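Local coordinates for protein 5-formaminoimidazole-4-carboxamide-1-(Beta)-D-ribofuranosyl 5'-monophosphate synthetase (Thermococcus kodakarensis, PDB 2PBZ) that binds ATP and probably acts as an ATP-grasp ligase that forms a carbon-nitrogen bond during IMP biosynthesis, at residues Ser12-Leu17 with Pro37-Leu42; Phe25-Tyr30 with Pro43-Leu48; Pro112-Val117 with Arg161-Ile166; Ala251-Tyr256 with Gly264-Ile269. All blocks are in the same frame, centred on the assembly; numbering follows the deposited sequence.

Interaction 1: residues Ser12-Leu17 with Pro37-Leu42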
# COMPACT_ATOMS: atom_id res chain seq x y z
N SER A 12 11.53 -2.47 -14.45
CA SER A 12 11.07 -1.18 -13.97
C SER A 12 11.24 -0.07 -15.01
O SER A 12 11.50 1.07 -14.65
CB SER A 12 11.85 -0.81 -12.72
OG SER A 12 13.23 -0.79 -13.00
N SER A 13 11.09 -0.42 -16.28
CA SER A 13 11.23 0.54 -17.36
C SER A 13 10.10 1.55 -17.39
O SER A 13 10.28 2.65 -17.92
CB SER A 13 11.32 -0.17 -18.70
OG SER A 13 10.13 -0.88 -19.02
N LEU A 14 8.95 1.18 -16.83
CA LEU A 14 7.79 2.07 -16.80
C LEU A 14 8.09 3.23 -15.89
O LEU A 14 7.90 4.40 -16.24
CB LEU A 14 6.56 1.33 -16.30
CG LEU A 14 6.12 0.18 -17.22
CD1 LEU A 14 5.05 -0.63 -16.54
CD2 LEU A 14 5.62 0.75 -18.54
N GLN A 15 8.54 2.89 -14.69
CA GLN A 15 8.91 3.86 -13.68
C GLN A 15 10.03 4.73 -14.23
O GLN A 15 9.99 5.96 -14.15
CB GLN A 15 9.39 3.11 -12.45
CG GLN A 15 9.69 3.96 -11.26
CD GLN A 15 10.55 3.24 -10.25
OE1 GLN A 15 10.66 2.01 -10.27
NE2 GLN A 15 11.16 4.00 -9.36
N ILE A 16 11.04 4.08 -14.80
CA ILE A 16 12.19 4.77 -15.37
C ILE A 16 11.82 5.77 -16.47
O ILE A 16 12.20 6.94 -16.39
CB ILE A 16 13.21 3.75 -15.94
CG1 ILE A 16 13.83 2.96 -14.79
CG2 ILE A 16 14.29 4.47 -16.74
CD1 ILE A 16 14.69 1.81 -15.24
N LEU A 17 11.09 5.31 -17.49
CA LEU A 17 10.68 6.19 -18.60
C LEU A 17 9.74 7.31 -18.17
O LEU A 17 9.88 8.44 -18.63
CB LEU A 17 10.05 5.37 -19.72
CG LEU A 17 10.94 4.32 -20.41
CD1 LEU A 17 10.21 3.71 -21.60
CD2 LEU A 17 12.24 4.94 -20.86
N PRO A 37 3.07 -4.56 -27.97
CA PRO A 37 1.70 -4.01 -28.05
C PRO A 37 1.39 -3.13 -26.83
O PRO A 37 0.96 -1.99 -26.95
CB PRO A 37 0.84 -5.27 -28.09
CG PRO A 37 1.72 -6.25 -28.79
CD PRO A 37 3.08 -6.01 -28.19
N PHE A 38 1.64 -3.69 -25.65
CA PHE A 38 1.41 -2.96 -24.41
C PHE A 38 2.20 -1.65 -24.29
O PHE A 38 1.63 -0.60 -24.01
CB PHE A 38 1.75 -3.85 -23.22
CG PHE A 38 1.75 -3.12 -21.93
CD1 PHE A 38 0.57 -2.60 -21.42
CD2 PHE A 38 2.93 -2.90 -21.24
CE1 PHE A 38 0.57 -1.86 -20.24
CE2 PHE A 38 2.94 -2.16 -20.07
CZ PHE A 38 1.75 -1.64 -19.57
N TYR A 39 3.51 -1.73 -24.48
CA TYR A 39 4.36 -0.56 -24.37
C TYR A 39 4.16 0.50 -25.46
O TYR A 39 4.38 1.68 -25.22
CB TYR A 39 5.83 -0.96 -24.32
CG TYR A 39 6.22 -1.77 -23.10
CD1 TYR A 39 6.18 -3.16 -23.11
CD2 TYR A 39 6.66 -1.14 -21.94
CE1 TYR A 39 6.56 -3.91 -22.00
CE2 TYR A 39 7.05 -1.88 -20.81
CZ TYR A 39 7.00 -3.26 -20.85
OH TYR A 39 7.40 -3.98 -19.74
N SER A 40 3.75 0.10 -26.65
CA SER A 40 3.56 1.08 -27.71
C SER A 40 2.33 1.93 -27.45
O SER A 40 2.19 3.02 -27.98
CB SER A 40 3.46 0.40 -29.07
OG SER A 40 2.44 -0.57 -29.08
N SER A 41 1.43 1.43 -26.61
CA SER A 41 0.21 2.17 -26.29
C SER A 41 0.45 3.19 -25.18
O SER A 41 -0.45 3.93 -24.80
CB SER A 41 -0.90 1.20 -25.85
OG SER A 41 -0.67 0.69 -24.55
N LEU A 42 1.68 3.23 -24.68
CA LEU A 42 2.03 4.16 -23.60
C LEU A 42 2.60 5.49 -24.09
O LEU A 42 3.59 5.54 -24.80
CB LEU A 42 3.02 3.49 -22.64
CG LEU A 42 2.58 2.15 -22.09
CD1 LEU A 42 3.66 1.56 -21.24
CD2 LEU A 42 1.31 2.31 -21.29
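L14 and Y39 both set CG opposite the backbone carbonyl carbon, with chi1 -64° for L14 and -65° for Y39. In L14, chi2 (171°) leaves CD1 extended, anti to CA, and turns CD2 to the side, where this methyl meets the 37-42 segment. That one methyl makes all the apolar contacts between the two segments. L14 CD2 lies 3.4 Å from L42 CD1 and 3.8 Å from Y39 CE2. It also reaches F38 CE2, at 4.2 Å. The L14 side chain crosses those of Y39 and L42 at about a right angle, and its methyl comes to both rings obliquely. The rings support each other: F38 CD2 sits 3.7 Å above the Y39 plane, over the ring centre. S13 adds a polar atom, with OG 3.7 Å from Y39 CE2. No hydrogen bond joins the two segments directly. Instead S13 OG and Y39 OH both bond to OE2 of E221 from the second subunit, and L14 N takes OE1 of the same carboxylate. The start of helix 13-22 would probably favour that negative charge. With a leucine in place of Y39, OE2 of E221 would probably lose one of its hydroxyl partners, and a gap would be likely beside L14 CD2. The second subunit also brings L224 against L14 and sets Y228 edge-to-face with F38. Within the chain, helices 13-22 and 36-40 lie on the same face of the parallel sheet 5-8, 27-31, 47-50. S13, L17 and Y39 all rest there on L29 of the middle strand.

Interaction 2: residues Phe25-Tyr30 with Pro43-Leu48; sequences FKTRLY and PIVDDL
The contact between T27, R28, L29 and D46, D47, L48 belongs to a beta-alpha-beta unit: parallel strands 27-31 and 47-50, joined through helix 36-40. R28 pairs with D47 and L29 with L48. The backbone bonds alternate as in a parallel sheet. D47 N gives a nearly straight bond to T27 O, 2.7 Å long, and L29 N returns one to D47 O at 2.8 Å. D46 N reaches T27 O only weakly. Just ahead of the regular pairing, a side chain serves as acceptor: T27 N bonds to D46 OD2 at 2.8 Å, meeting it from above the carboxylate plane. The CB to CE part of K26 passes across the same carboxylate, with CG 3.5 Å from D46 OD2. On the face of R28 and D47, the two side chains lie alongside and point the same way. R28 bends at chi3 (-61°), which turns NE onto D47 OD2 at 2.8 Å in a salt bridge. The oxygen is met on its anti side, and the guanidinium and carboxylate planes stand 90° apart. R28 NH1 has a second salt bridge, to D61, so two carboxylates probably stabilise its charge. On the face of L29 and L48 the contacts are mainly apolar. L29 CB touches V45 CG1 at 3.7 Å and L48 CD1 at 3.8 Å. L17 of helix 13-22 packs over T27, L29 and V45 on this side. Strand 27-31 is the middle one of its sheet: R28 also bonds through its backbone to V5 and T7 of strand 5-8, while 47-50 is outermost within the chain.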
# COMPACT_ATOMS: atom_id res chain seq x y z
N PHE A 25 13.31 14.74 -20.23
CA PHE A 25 14.16 13.98 -21.13
C PHE A 25 13.37 13.28 -22.20
O PHE A 25 12.16 13.11 -22.08
CB PHE A 25 14.97 12.94 -20.36
CG PHE A 25 16.09 13.51 -19.58
CD1 PHE A 25 16.03 13.56 -18.18
CD2 PHE A 25 17.20 14.04 -20.23
CE1 PHE A 25 17.07 14.13 -17.44
CE2 PHE A 25 18.24 14.62 -19.51
CZ PHE A 25 18.18 14.67 -18.11
N LYS A 26 14.06 12.87 -23.26
CA LYS A 26 13.43 12.17 -24.36
C LYS A 26 13.50 10.70 -24.00
O LYS A 26 14.40 10.29 -23.28
CB LYS A 26 14.16 12.45 -25.67
CG LYS A 26 13.24 12.83 -26.81
CD LYS A 26 12.46 14.08 -26.46
CE LYS A 26 11.44 14.45 -27.53
NZ LYS A 26 10.57 15.61 -27.11
N THR A 27 12.58 9.91 -24.53
CA THR A 27 12.49 8.49 -24.21
C THR A 27 12.67 7.49 -25.35
O THR A 27 12.13 7.68 -26.44
CB THR A 27 11.11 8.24 -23.54
OG1 THR A 27 11.14 8.76 -22.20
CG2 THR A 27 10.77 6.78 -23.52
N ARG A 28 13.43 6.43 -25.07
CA ARG A 28 13.65 5.34 -26.02
C ARG A 28 13.59 3.99 -25.31
O ARG A 28 14.35 3.73 -24.38
CB ARG A 28 15.00 5.44 -26.71
CG ARG A 28 15.37 4.18 -27.47
CD ARG A 28 16.73 4.29 -28.11
NE ARG A 28 16.79 5.38 -29.07
CZ ARG A 28 17.90 6.01 -29.42
NH1 ARG A 28 19.05 5.65 -28.86
NH2 ARG A 28 17.87 7.01 -30.30
N LEU A 29 12.71 3.12 -25.78
CA LEU A 29 12.55 1.81 -25.19
C LEU A 29 12.85 0.68 -26.16
O LEU A 29 12.35 0.69 -27.28
CB LEU A 29 11.12 1.65 -24.67
CG LEU A 29 10.78 0.34 -23.95
CD1 LEU A 29 11.50 0.32 -22.62
CD2 LEU A 29 9.29 0.22 -23.76
N TYR A 30 13.66 -0.28 -25.73
CA TYR A 30 13.99 -1.44 -26.54
C TYR A 30 13.04 -2.53 -26.05
O TYR A 30 13.09 -2.90 -24.88
CB TYR A 30 15.42 -1.91 -26.29
CG TYR A 30 16.50 -1.05 -26.89
CD1 TYR A 30 16.64 0.28 -26.53
CD2 TYR A 30 17.40 -1.59 -27.80
CE1 TYR A 30 17.68 1.06 -27.06
CE2 TYR A 30 18.44 -0.83 -28.33
CZ TYR A 30 18.58 0.50 -27.95
OH TYR A 30 19.63 1.24 -28.42
N PRO A 43 1.97 6.60 -23.69
CA PRO A 43 2.41 7.94 -24.08
C PRO A 43 3.77 8.35 -23.52
O PRO A 43 4.22 9.45 -23.75
CB PRO A 43 1.30 8.83 -23.54
CG PRO A 43 0.11 7.95 -23.57
CD PRO A 43 0.66 6.66 -23.04
N ILE A 44 4.42 7.47 -22.78
CA ILE A 44 5.71 7.85 -22.20
C ILE A 44 6.91 7.44 -23.03
O ILE A 44 8.05 7.77 -22.69
CB ILE A 44 5.88 7.26 -20.78
CG1 ILE A 44 5.74 5.74 -20.84
CG2 ILE A 44 4.86 7.90 -19.83
CD1 ILE A 44 6.17 5.03 -19.59
N VAL A 45 6.66 6.71 -24.12
CA VAL A 45 7.75 6.28 -24.99
C VAL A 45 7.79 7.07 -26.30
O VAL A 45 6.80 7.13 -27.03
CB VAL A 45 7.64 4.78 -25.33
CG1 VAL A 45 8.89 4.31 -26.03
CG2 VAL A 45 7.37 3.98 -24.09
N ASP A 46 8.95 7.66 -26.59
CA ASP A 46 9.11 8.41 -27.82
C ASP A 46 9.65 7.51 -28.92
O ASP A 46 8.98 7.28 -29.93
CB ASP A 46 10.04 9.61 -27.58
CG ASP A 46 9.54 10.52 -26.45
OD1 ASP A 46 8.31 10.60 -26.24
OD2 ASP A 46 10.37 11.16 -25.76
N ASP A 47 10.85 6.97 -28.74
CA ASP A 47 11.43 6.08 -29.74
C ASP A 47 11.31 4.64 -29.25
O ASP A 47 11.83 4.31 -28.21
CB ASP A 47 12.90 6.44 -29.99
CG ASP A 47 13.57 5.52 -31.01
OD1 ASP A 47 12.85 4.87 -31.80
OD2 ASP A 47 14.82 5.47 -31.05
N LEU A 48 10.62 3.80 -30.01
CA LEU A 48 10.43 2.41 -29.62
C LEU A 48 11.18 1.46 -30.55
O LEU A 48 10.77 1.21 -31.67
CB LEU A 48 8.94 2.05 -29.62
CG LEU A 48 8.56 0.67 -29.09
CD1 LEU A 48 8.88 0.57 -27.59
CD2 LEU A 48 7.08 0.44 -29.34

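Interaction 3: residues Pro112-Val117 with Arg161-Ile166. With ATP (adenosine-5'-triphosphate), chain D.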
# COMPACT_ATOMS: atom_id res chain seq x y z
N PRO A 112 25.15 -6.82 9.47
CA PRO A 112 24.85 -8.18 9.92
C PRO A 112 24.19 -8.97 8.81
O PRO A 112 23.26 -8.48 8.18
CB PRO A 112 23.89 -7.95 11.10
CG PRO A 112 24.26 -6.56 11.59
CD PRO A 112 24.44 -5.82 10.29
N ARG A 113 24.65 -10.18 8.55
CA ARG A 113 24.03 -10.98 7.51
C ARG A 113 23.47 -12.28 8.07
O ARG A 113 23.84 -12.71 9.16
CB ARG A 113 25.03 -11.24 6.38
CG ARG A 113 26.00 -12.38 6.59
CD ARG A 113 27.14 -12.32 5.55
NE ARG A 113 28.41 -11.91 6.16
CZ ARG A 113 28.59 -10.78 6.84
NH1 ARG A 113 27.57 -9.92 6.98
NH2 ARG A 113 29.77 -10.49 7.39
N VAL A 114 22.54 -12.90 7.35
CA VAL A 114 22.00 -14.17 7.82
C VAL A 114 23.16 -15.14 7.80
O VAL A 114 23.97 -15.12 6.87
CB VAL A 114 20.90 -14.70 6.91
CG1 VAL A 114 19.71 -13.79 6.97
CG2 VAL A 114 21.42 -14.80 5.48
N GLU A 115 23.25 -15.97 8.83
CA GLU A 115 24.33 -16.94 8.94
C GLU A 115 24.16 -18.07 7.91
O GLU A 115 23.04 -18.47 7.58
CB GLU A 115 24.37 -17.54 10.35
CG GLU A 115 23.19 -18.46 10.68
CD GLU A 115 23.29 -19.13 12.06
OE1 GLU A 115 24.43 -19.47 12.48
OE2 GLU A 115 22.23 -19.34 12.71
N VAL A 116 25.29 -18.56 7.41
CA VAL A 116 25.32 -19.65 6.44
C VAL A 116 25.38 -20.97 7.20
O VAL A 116 25.96 -21.06 8.28
CB VAL A 116 26.56 -19.54 5.52
CG1 VAL A 116 26.49 -20.57 4.40
CG2 VAL A 116 26.66 -18.12 4.95
N VAL A 117 24.76 -22.00 6.64
CA VAL A 117 24.73 -23.29 7.32
C VAL A 117 25.15 -24.43 6.44
O VAL A 117 24.55 -24.69 5.39
CB VAL A 117 23.33 -23.61 7.86
CG1 VAL A 117 23.35 -24.95 8.56
CG2 VAL A 117 22.86 -22.49 8.78
N ARG A 161 23.49 -22.05 -1.42
CA ARG A 161 23.93 -21.82 -0.06
C ARG A 161 22.73 -22.13 0.83
O ARG A 161 21.58 -21.99 0.39
CB ARG A 161 24.34 -20.35 0.10
CG ARG A 161 24.33 -19.84 1.52
CD ARG A 161 24.19 -18.30 1.58
NE ARG A 161 25.40 -17.57 1.17
CZ ARG A 161 25.61 -16.28 1.43
NH1 ARG A 161 24.70 -15.58 2.10
NH2 ARG A 161 26.74 -15.69 1.05
N VAL A 162 22.98 -22.56 2.07
CA VAL A 162 21.93 -22.90 3.01
C VAL A 162 21.93 -21.90 4.14
O VAL A 162 22.97 -21.65 4.75
CB VAL A 162 22.14 -24.30 3.59
CG1 VAL A 162 20.91 -24.72 4.41
CG2 VAL A 162 22.39 -25.29 2.48
N GLU A 163 20.77 -21.33 4.43
CA GLU A 163 20.69 -20.32 5.48
C GLU A 163 19.68 -20.68 6.55
O GLU A 163 18.74 -21.43 6.30
CB GLU A 163 20.37 -18.95 4.88
CG GLU A 163 21.19 -18.62 3.64
CD GLU A 163 20.99 -17.20 3.14
OE1 GLU A 163 19.83 -16.77 2.94
OE2 GLU A 163 22.02 -16.51 2.92
N ARG A 164 19.90 -20.13 7.74
CA ARG A 164 19.02 -20.34 8.88
C ARG A 164 17.66 -19.79 8.48
O ARG A 164 17.57 -18.70 7.92
CB ARG A 164 19.57 -19.57 10.09
CG ARG A 164 18.87 -19.84 11.42
CD ARG A 164 19.22 -21.23 11.95
NE ARG A 164 18.80 -21.42 13.34
CZ ARG A 164 17.53 -21.47 13.75
NH1 ARG A 164 16.53 -21.33 12.87
NH2 ARG A 164 17.25 -21.65 15.04
N PHE A 165 16.60 -20.55 8.74
CA PHE A 165 15.27 -20.07 8.40
C PHE A 165 14.87 -18.96 9.37
O PHE A 165 14.98 -19.12 10.59
CB PHE A 165 14.25 -21.19 8.52
CG PHE A 165 12.86 -20.78 8.09
CD1 PHE A 165 12.45 -20.96 6.77
CD2 PHE A 165 11.97 -20.23 9.01
CE1 PHE A 165 11.16 -20.61 6.36
CE2 PHE A 165 10.67 -19.87 8.61
CZ PHE A 165 10.27 -20.06 7.27
N ILE A 166 14.40 -17.84 8.83
CA ILE A 166 13.99 -16.73 9.68
C ILE A 166 12.59 -16.26 9.31
O ILE A 166 12.36 -15.81 8.18
CB ILE A 166 14.96 -15.54 9.56
CG1 ILE A 166 16.38 -15.97 9.94
CG2 ILE A 166 14.49 -14.41 10.46
CD1 ILE A 166 17.45 -14.93 9.61
PG ATP D . 17.05 -13.75 -6.97
O1G ATP D . 18.47 -13.81 -6.43
O2G ATP D . 16.93 -14.80 -8.25
O3G ATP D . 16.70 -12.23 -7.48
PB ATP D . 16.08 -13.16 -4.52
O1B ATP D . 17.45 -13.21 -3.93
O2B ATP D . 15.72 -11.65 -4.98
O3B ATP D . 15.99 -14.18 -5.80
PA ATP D . 14.79 -12.92 -2.03
O1A ATP D . 14.44 -11.49 -2.21
O2A ATP D . 16.13 -13.06 -1.15
O3A ATP D . 14.98 -13.72 -3.47
O5' ATP D . 13.58 -13.74 -1.37
C5' ATP D . 13.17 -13.19 -0.16
C4' ATP D . 12.00 -14.07 0.26
O4' ATP D . 12.40 -15.47 0.45
C3' ATP D . 11.34 -13.58 1.55
O3' ATP D . 10.00 -13.24 1.29
C2' ATP D . 11.44 -14.72 2.55
O2' ATP D . 10.13 -15.16 2.93
C1' ATP D . 12.25 -15.83 1.85
N9 ATP D . 13.56 -15.93 2.54
C8 ATP D . 14.77 -15.42 2.12
N7 ATP D . 15.70 -15.70 2.98
C5 ATP D . 15.15 -16.40 4.01
C6 ATP D . 15.65 -16.99 5.21
N6 ATP D . 17.01 -16.87 5.53
N1 ATP D . 14.77 -17.65 6.04
C2 ATP D . 13.46 -17.77 5.75
N3 ATP D . 12.97 -17.24 4.62
C4 ATP D . 13.77 -16.57 3.74
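V117 N makes the lone hydrogen bond between these segments, 2.6 Å to V162 O, and the backbones are bridged just once, at V116 and E163. The touching parts run 124° apart, and side chains do the rest. V116 CG2 sits over one face of the R161 guanidinium, toward its rim, and V116 CG1 meets R161 CG at 3.7 Å. At its edge that guanidinium holds E163: R161 NH1 bonds to E163 OE2 at 3.0 Å, in the guanidinium plane. R131 also pairs with OE2, and D103 takes R161 NH2. V114 sets CG1 anti to its carbonyl carbon (chi1 -67°), against I166 CD1 at 3.7 Å, and lays CG2 against the E163 carboxylate. E115 runs alongside R164 without a salt bridge. Where the strand ends, the backbone of R164 and I166 binds the adenine of ATP. ATP N6 donates to R164 O at 3.1 Å, and I166 N donates to ATP N1 at 2.8 Å. The F165 ring has C2 of the base over one face. This is adenine recognition as in ATP-grasp enzymes. Strand 161-164 is outermost in a small antiparallel sheet beside 128-131. The 112-117 loop joins it to strand 261-266, where P112 and V114 bond to A262.

Interaction 4: residues Ala251-Tyr256 with Gly264-Ile269; sequences ALHFAY and GIASRI
A251 and A266 form the tight end of this contact. Their CB atoms are 3.5 Å apart, and their backbones bond both ways: A251 N to A266 O at 3.0 Å and A266 N to A251 O at 2.6 Å. The first uses a lone pair of A266 O, in the carbonyl plane. H253 lies on the same face. Its N bonds to G264 O at 2.8 Å, from well above the carbonyl plane. H253 CG points back beside its own N (chi1 -58°), and this lays the imidazole across the neighbouring strand. I265 C is 4.0 Å above the ring plane, toward the rim. G264 has no side chain to push against ND1. The strands form a beta hairpin, 249-255 with 261-266, at one border of the five-stranded antiparallel sheet of the ATP-grasp part. H253 NE2 bonds to D270, and the ring meets Y172, which binds ATP. With an alanine in place of H253, D270 would probably lose this partner, and the Y172 ring would be likely to turn more easily. On the opposite face less is shared between the strands: L252 and I265 are a non-hydrogen-bonded pair, touching through L252 CD2 and I265 CG2 at 3.7 Å. F234 of helix 224-241 packs on both. Past A266 the chain leaves the strand, and partly exposed R268 turns its NH1 to I269 O at 3.0 Å.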
# COMPACT_ATOMS: atom_id res chain seq x y z
N ALA A 251 19.87 -1.21 -3.20
CA ALA A 251 19.00 -1.64 -2.12
C ALA A 251 19.61 -2.72 -1.26
O ALA A 251 20.36 -3.58 -1.73
CB ALA A 251 17.68 -2.13 -2.69
N LEU A 252 19.29 -2.65 0.03
CA LEU A 252 19.76 -3.64 0.97
C LEU A 252 18.53 -4.47 1.32
O LEU A 252 17.45 -3.94 1.54
CB LEU A 252 20.32 -2.94 2.21
CG LEU A 252 21.47 -1.97 1.92
CD1 LEU A 252 21.89 -1.25 3.18
CD2 LEU A 252 22.63 -2.74 1.32
N HIS A 253 18.69 -5.79 1.32
CA HIS A 253 17.57 -6.67 1.63
C HIS A 253 17.73 -7.24 3.04
O HIS A 253 18.79 -7.74 3.41
CB HIS A 253 17.50 -7.78 0.57
CG HIS A 253 17.34 -7.27 -0.83
ND1 HIS A 253 17.37 -8.08 -1.94
CD2 HIS A 253 17.13 -6.01 -1.29
CE1 HIS A 253 17.20 -7.35 -3.03
NE2 HIS A 253 17.05 -6.09 -2.66
N PHE A 254 16.66 -7.17 3.83
CA PHE A 254 16.74 -7.65 5.20
C PHE A 254 15.63 -8.56 5.64
O PHE A 254 14.55 -8.60 5.07
CB PHE A 254 16.74 -6.49 6.20
CG PHE A 254 17.96 -5.65 6.17
CD1 PHE A 254 17.99 -4.46 5.43
CD2 PHE A 254 19.08 -6.01 6.91
CE1 PHE A 254 19.12 -3.64 5.46
CE2 PHE A 254 20.22 -5.20 6.94
CZ PHE A 254 20.24 -4.02 6.22
N ALA A 255 15.91 -9.27 6.73
CA ALA A 255 14.97 -10.16 7.35
C ALA A 255 14.85 -9.55 8.74
O ALA A 255 15.85 -9.45 9.46
CB ALA A 255 15.55 -11.56 7.45
N TYR A 256 13.66 -9.08 9.11
CA TYR A 256 13.53 -8.49 10.43
C TYR A 256 13.05 -9.53 11.45
O TYR A 256 11.90 -9.97 11.43
CB TYR A 256 12.59 -7.29 10.40
CG TYR A 256 12.72 -6.45 11.65
CD1 TYR A 256 13.93 -5.86 11.99
CD2 TYR A 256 11.64 -6.28 12.50
CE1 TYR A 256 14.07 -5.12 13.17
CE2 TYR A 256 11.77 -5.54 13.69
CZ TYR A 256 13.00 -4.96 14.01
OH TYR A 256 13.14 -4.24 15.18
N GLY A 264 20.68 -9.88 1.25
CA GLY A 264 21.14 -9.53 -0.07
C GLY A 264 21.17 -8.05 -0.39
O GLY A 264 20.98 -7.21 0.49
N ILE A 265 21.42 -7.72 -1.65
CA ILE A 265 21.48 -6.33 -2.09
C ILE A 265 21.01 -6.19 -3.53
O ILE A 265 20.82 -7.17 -4.24
CB ILE A 265 22.93 -5.77 -2.03
CG1 ILE A 265 23.83 -6.57 -2.99
CG2 ILE A 265 23.45 -5.82 -0.61
CD1 ILE A 265 25.18 -5.92 -3.25
N ALA A 266 20.83 -4.94 -3.95
CA ALA A 266 20.43 -4.64 -5.31
C ALA A 266 21.49 -3.66 -5.76
O ALA A 266 21.64 -2.60 -5.17
CB ALA A 266 19.05 -3.99 -5.34
N SER A 267 22.24 -4.02 -6.79
CA SER A 267 23.29 -3.13 -7.26
C SER A 267 22.75 -2.16 -8.29
O SER A 267 23.51 -1.51 -8.99
CB SER A 267 24.47 -3.93 -7.82
OG SER A 267 24.06 -4.85 -8.82
N ARG A 268 21.42 -2.07 -8.37
CA ARG A 268 20.73 -1.17 -9.31
C ARG A 268 19.30 -0.95 -8.82
O ARG A 268 18.94 -1.45 -7.76
CB ARG A 268 20.73 -1.77 -10.72
CG ARG A 268 20.58 -3.28 -10.76
CD ARG A 268 19.21 -3.71 -10.33
NE ARG A 268 19.14 -5.15 -10.16
CZ ARG A 268 18.06 -5.77 -9.72
NH1 ARG A 268 16.97 -5.07 -9.42
NH2 ARG A 268 18.06 -7.09 -9.59
N ILE A 269 18.50 -0.21 -9.58
CA ILE A 269 17.11 0.04 -9.18
C ILE A 269 16.45 -1.29 -8.90
O ILE A 269 16.30 -2.14 -9.77
CB ILE A 269 16.35 0.83 -10.26
CG1 ILE A 269 14.94 1.14 -9.77
CG2 ILE A 269 16.34 0.07 -11.58
CD1 ILE A 269 14.24 2.15 -10.61

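Interactions 1 and 2 share one region, their centres 8 Å apart. Their segments alternate along the chain and touch directly, with Y39 CD2 3.5 Å from L29 CD2 and L17 CD2 3.5 Å from T27 CG2. Both also reach the second subunit. Interactions 3 and 4 lie at the ATP site, with centres 15 Å apart and a light touch between I166 and A255. Interaction 3 binds the adenine, and the H253 side chain of interaction 4 is about 4 Å from the nucleotide. Interaction 4 also connects the two regions: I269 CG2 is 3.5 Å from S12 OG. Interaction 1 lies about 37 Å from interaction 3, centre to centre.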